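PDB 4ZOH: putative oxidoreductase molybdopterin-binding subunit, which binds a pterin cytosine dinucleotide and probably serves as the molybdenum-cofactor subunit of an aldehyde oxidase/xanthine dehydrogenase-type hydroxylase. Local coordinates for residues A455-E463 with E521-H529. Residues are numbered along the deposited sequence; the frame is centred on the assembly and turned at random.
Sequences ADVLELPIE and EYKEGNVTH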
loop_
_atom_site.group_PDB
_atom_site.type_symbol
_atom_site.label_atom_id
_atom_site.label_comp_id
_atom_site.label_asym_id
_atom_site.label_seq_id
_atom_site.Cartn_x
_atom_site.Cartn_y
_atom_site.Cartn_z
ATOM N N ALA A 455 11.502 20.165 20.892
ATOM C CA ALA A 455 12.798 19.864 21.477
ATOM C C ALA A 455 13.233 20.960 22.513
ATOM O O ALA A 455 13.749 20.615 23.566
ATOM C CB ALA A 455 13.850 19.643 20.389
ATOM N N ASP A 456 12.985 22.238 22.227
ATOM C CA ASP A 456 13.222 23.321 23.210
ATOM C C ASP A 456 12.428 23.124 24.484
ATOM O O ASP A 456 13.025 23.164 25.563
ATOM C CB ASP A 456 12.988 24.728 22.621
ATOM C CG ASP A 456 14.151 25.197 21.714
ATOM O OD1 ASP A 456 15.103 24.436 21.433
ATOM O OD2 ASP A 456 14.144 26.354 21.273
ATOM N N VAL A 457 11.115 22.848 24.361
ATOM C CA VAL A 457 10.268 22.597 25.531
ATOM C C VAL A 457 10.751 21.383 26.356
ATOM O O VAL A 457 10.845 21.439 27.577
ATOM C CB VAL A 457 8.764 22.451 25.163
ATOM C CG1 VAL A 457 7.929 22.123 26.374
ATOM C CG2 VAL A 457 8.231 23.696 24.503
ATOM N N LEU A 458 11.042 20.281 25.700
ATOM C CA LEU A 458 11.457 19.057 26.425
ATOM C C LEU A 458 12.947 19.048 26.807
ATOM O O LEU A 458 13.356 18.244 27.662
ATOM C CB LEU A 458 11.072 17.758 25.623
ATOM C CG LEU A 458 9.542 17.765 25.350
ATOM C CD1 LEU A 458 9.144 16.781 24.221
ATOM C CD2 LEU A 458 8.818 17.488 26.644
ATOM N N GLU A 459 13.729 19.932 26.164
ATOM C CA GLU A 459 15.160 20.079 26.402
ATOM C C GLU A 459 15.861 18.829 25.930
ATOM O O GLU A 459 16.712 18.307 26.662
ATOM C CB GLU A 459 15.420 20.303 27.905
ATOM C CG GLU A 459 14.872 21.609 28.457
ATOM C CD GLU A 459 15.132 21.794 29.950
ATOM O OE1 GLU A 459 15.860 21.002 30.568
ATOM O OE2 GLU A 459 14.542 22.716 30.536
ATOM N N LEU A 460 15.471 18.317 24.742
ATOM C CA LEU A 460 16.024 17.055 24.195
ATOM C C LEU A 460 16.690 17.292 22.862
ATOM O O LEU A 460 16.468 18.327 22.257
ATOM C CB LEU A 460 14.923 16.001 24.048
ATOM C CG LEU A 460 14.202 15.594 25.347
ATOM C CD1 LEU A 460 13.116 14.575 24.981
ATOM C CD2 LEU A 460 15.150 14.967 26.369
ATOM N N PRO A 461 17.545 16.370 22.408
ATOM C CA PRO A 461 17.997 16.616 21.014
ATOM C C PRO A 461 16.790 16.578 19.996
ATOM O O PRO A 461 15.842 15.798 20.171
ATOM C CB PRO A 461 19.035 15.499 20.759
ATOM C CG PRO A 461 19.121 14.674 22.018
ATOM C CD PRO A 461 18.046 15.102 22.970
ATOM N N ILE A 462 16.834 17.447 18.986
ATOM C CA ILE A 462 15.818 17.551 17.931
ATOM C C ILE A 462 15.598 16.203 17.194
ATOM O O ILE A 462 14.458 15.919 16.811
ATOM C CB ILE A 462 16.116 18.701 16.920
ATOM C CG1 ILE A 462 14.861 18.984 16.050
ATOM C CG2 ILE A 462 17.386 18.399 16.120
ATOM C CD1 ILE A 462 14.925 20.268 15.267
ATOM N N GLU A 463 16.630 15.361 17.057
ATOM C CA GLU A 463 16.465 14.051 16.404
ATOM C C GLU A 463 15.604 13.124 17.254
ATOM O O GLU A 463 15.228 12.067 16.793
ATOM C CB GLU A 463 17.789 13.313 16.049
ATOM C CG GLU A 463 19.004 14.154 15.731
ATOM C CD GLU A 463 19.670 14.703 16.993
ATOM O OE1 GLU A 463 20.222 13.900 17.796
ATOM O OE2 GLU A 463 19.612 15.926 17.181
ATOM N N GLU A 521 13.276 19.406 40.447
ATOM C CA GLU A 521 13.857 19.946 39.136
ATOM C C GLU A 521 14.080 19.063 37.803
ATOM O O GLU A 521 14.771 18.015 37.788
ATOM C CB GLU A 521 15.100 20.871 39.366
ATOM C CG GLU A 521 15.786 21.371 38.074
ATOM C CD GLU A 521 16.997 22.304 38.260
ATOM O OE1 GLU A 521 16.963 23.193 39.153
ATOM O OE2 GLU A 521 17.983 22.174 37.478
ATOM N N TYR A 522 13.547 19.587 36.683
ATOM C CA TYR A 522 13.611 18.987 35.328
ATOM C C TYR A 522 14.738 19.592 34.521
ATOM O O TYR A 522 14.777 20.802 34.316
ATOM C CB TYR A 522 12.311 19.288 34.564
ATOM C CG TYR A 522 12.205 18.667 33.154
ATOM C CD1 TYR A 522 11.478 17.483 32.958
ATOM C CD2 TYR A 522 12.835 19.259 32.033
ATOM C CE1 TYR A 522 11.360 16.916 31.693
ATOM C CE2 TYR A 522 12.709 18.709 30.760
ATOM C CZ TYR A 522 11.968 17.536 30.606
ATOM O OH TYR A 522 11.815 16.950 29.402
ATOM N N LYS A 523 15.594 18.743 33.979
ATOM C CA LYS A 523 16.583 19.209 33.040
ATOM C C LYS A 523 16.847 18.101 32.018
ATOM O O LYS A 523 17.157 16.963 32.397
ATOM C CB LYS A 523 17.878 19.576 33.770
ATOM C CG LYS A 523 18.988 20.013 32.846
ATOM C CD LYS A 523 20.333 20.039 33.589
ATOM C CE LYS A 523 21.296 21.053 32.988
ATOM N NZ LYS A 523 20.643 22.406 32.890
ATOM N N GLU A 524 16.714 18.424 30.721
ATOM C CA GLU A 524 17.028 17.444 29.664
ATOM C C GLU A 524 16.281 16.078 29.761
ATOM O O GLU A 524 16.808 15.037 29.383
ATOM C CB GLU A 524 18.560 17.287 29.505
ATOM C CG GLU A 524 19.253 18.657 29.347
ATOM C CD GLU A 524 20.724 18.590 29.038
ATOM O OE1 GLU A 524 21.450 17.767 29.618
ATOM O OE2 GLU A 524 21.159 19.372 28.187
ATOM N N GLY A 525 15.057 16.119 30.286
ATOM C CA GLY A 525 14.270 14.920 30.434
ATOM C C GLY A 525 14.407 14.198 31.770
ATOM O O GLY A 525 13.562 13.355 32.094
ATOM N N ASN A 526 15.468 14.505 32.539
ATOM C CA ASN A 526 15.687 13.875 33.860
ATOM C C ASN A 526 15.093 14.686 35.009
ATOM O O ASN A 526 14.968 15.877 34.911
ATOM C CB ASN A 526 17.155 13.552 34.087
ATOM C CG ASN A 526 17.811 12.909 32.876
ATOM O OD1 ASN A 526 17.404 11.843 32.391
ATOM N ND2 ASN A 526 18.811 13.596 32.342
ATOM N N VAL A 527 14.662 14.029 36.082
ATOM C CA VAL A 527 14.183 14.785 37.248
ATOM C C VAL A 527 15.153 14.500 38.442
ATOM O O VAL A 527 15.604 13.350 38.642
ATOM C CB VAL A 527 12.651 14.612 37.483
ATOM C CG1 VAL A 527 12.185 15.294 38.750
ATOM C CG2 VAL A 527 11.860 15.203 36.327
ATOM N N THR A 528 15.557 15.577 39.134
ATOM C CA THR A 528 16.505 15.511 40.270
ATOM C C THR A 528 15.933 16.195 41.517
ATOM O O THR A 528 15.277 17.282 41.438
ATOM C CB THR A 528 17.878 16.159 39.968
ATOM O OG1 THR A 528 17.664 17.491 39.515
ATOM C CG2 THR A 528 18.648 15.456 38.885
ATOM N N HIS A 529 16.182 15.549 42.663
ATOM C CA HIS A 529 15.867 16.122 43.975
ATOM C C HIS A 529 16.817 17.300 44.296
ATOM O O HIS A 529 17.991 17.093 44.578
ATOM C CB HIS A 529 15.876 15.067 45.100
ATOM C CG HIS A 529 14.963 15.423 46.236
ATOM N ND1 HIS A 529 15.366 16.195 47.305
ATOM C CD2 HIS A 529 13.646 15.178 46.430
ATOM C CE1 HIS A 529 14.347 16.385 48.124
ATOM N NE2 HIS A 529 13.289 15.781 47.614
HETATM O O HOH W 1 13.445 22.838 33.157
#
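Tyr522 OH donates a hydrogen bond to Leu458 O at 2.7 Å, meeting a carbonyl lone pair in the carbonyl plane with a C=O...O angle of 125°. The ring reaches the end of helix 446-458 because chi1 of -177° sets CG opposite the backbone N, and Tyr522 CE2 lies 3.2 Å from Leu458 O. Beside it, Glu459 runs extended past the ring in the opposite direction, its carboxylate plane turned 73° from the ring plane. Glu459 OE1 accepts the backbone N-H of Glu524, with 2.7 Å from Glu524 N to Glu459 OE1, in a nearly straight bond that uses the anti side of the carboxylate. Glu459 OE2 accepts a hydrogen bond from a water that also donates to Tyr522 O; one carboxylate oxygen thus grips the turn directly and the other reaches the hairpin through water. Backbone meets backbone where Glu524 CA sends a C-H...O contact of 3.1 Å to Glu459 O.

The arrangement docks a helix C-terminus against a beta hairpin. Glu459, with positive phi, is the C-prime residue of a Schellman motif closing helix 446-458, while Lys523 to Asn526 form the type I' turn joining strands 522-523 and 526-528. Replacing Tyr522 by a phenylalanine would probably leave Leu458 O without its hydroxyl donor and weaken the tie between helix end and hairpin. Leu460 CD2 packs 3.4 Å from Glu524 O, and a beta carbon on Gly525 would crowd both of those atoms. Further out, Lys502 and Ile506 of helix 486-512 touch the Tyr522 side chain, and strand 535-536 extends the hairpin into a small antiparallel sheet.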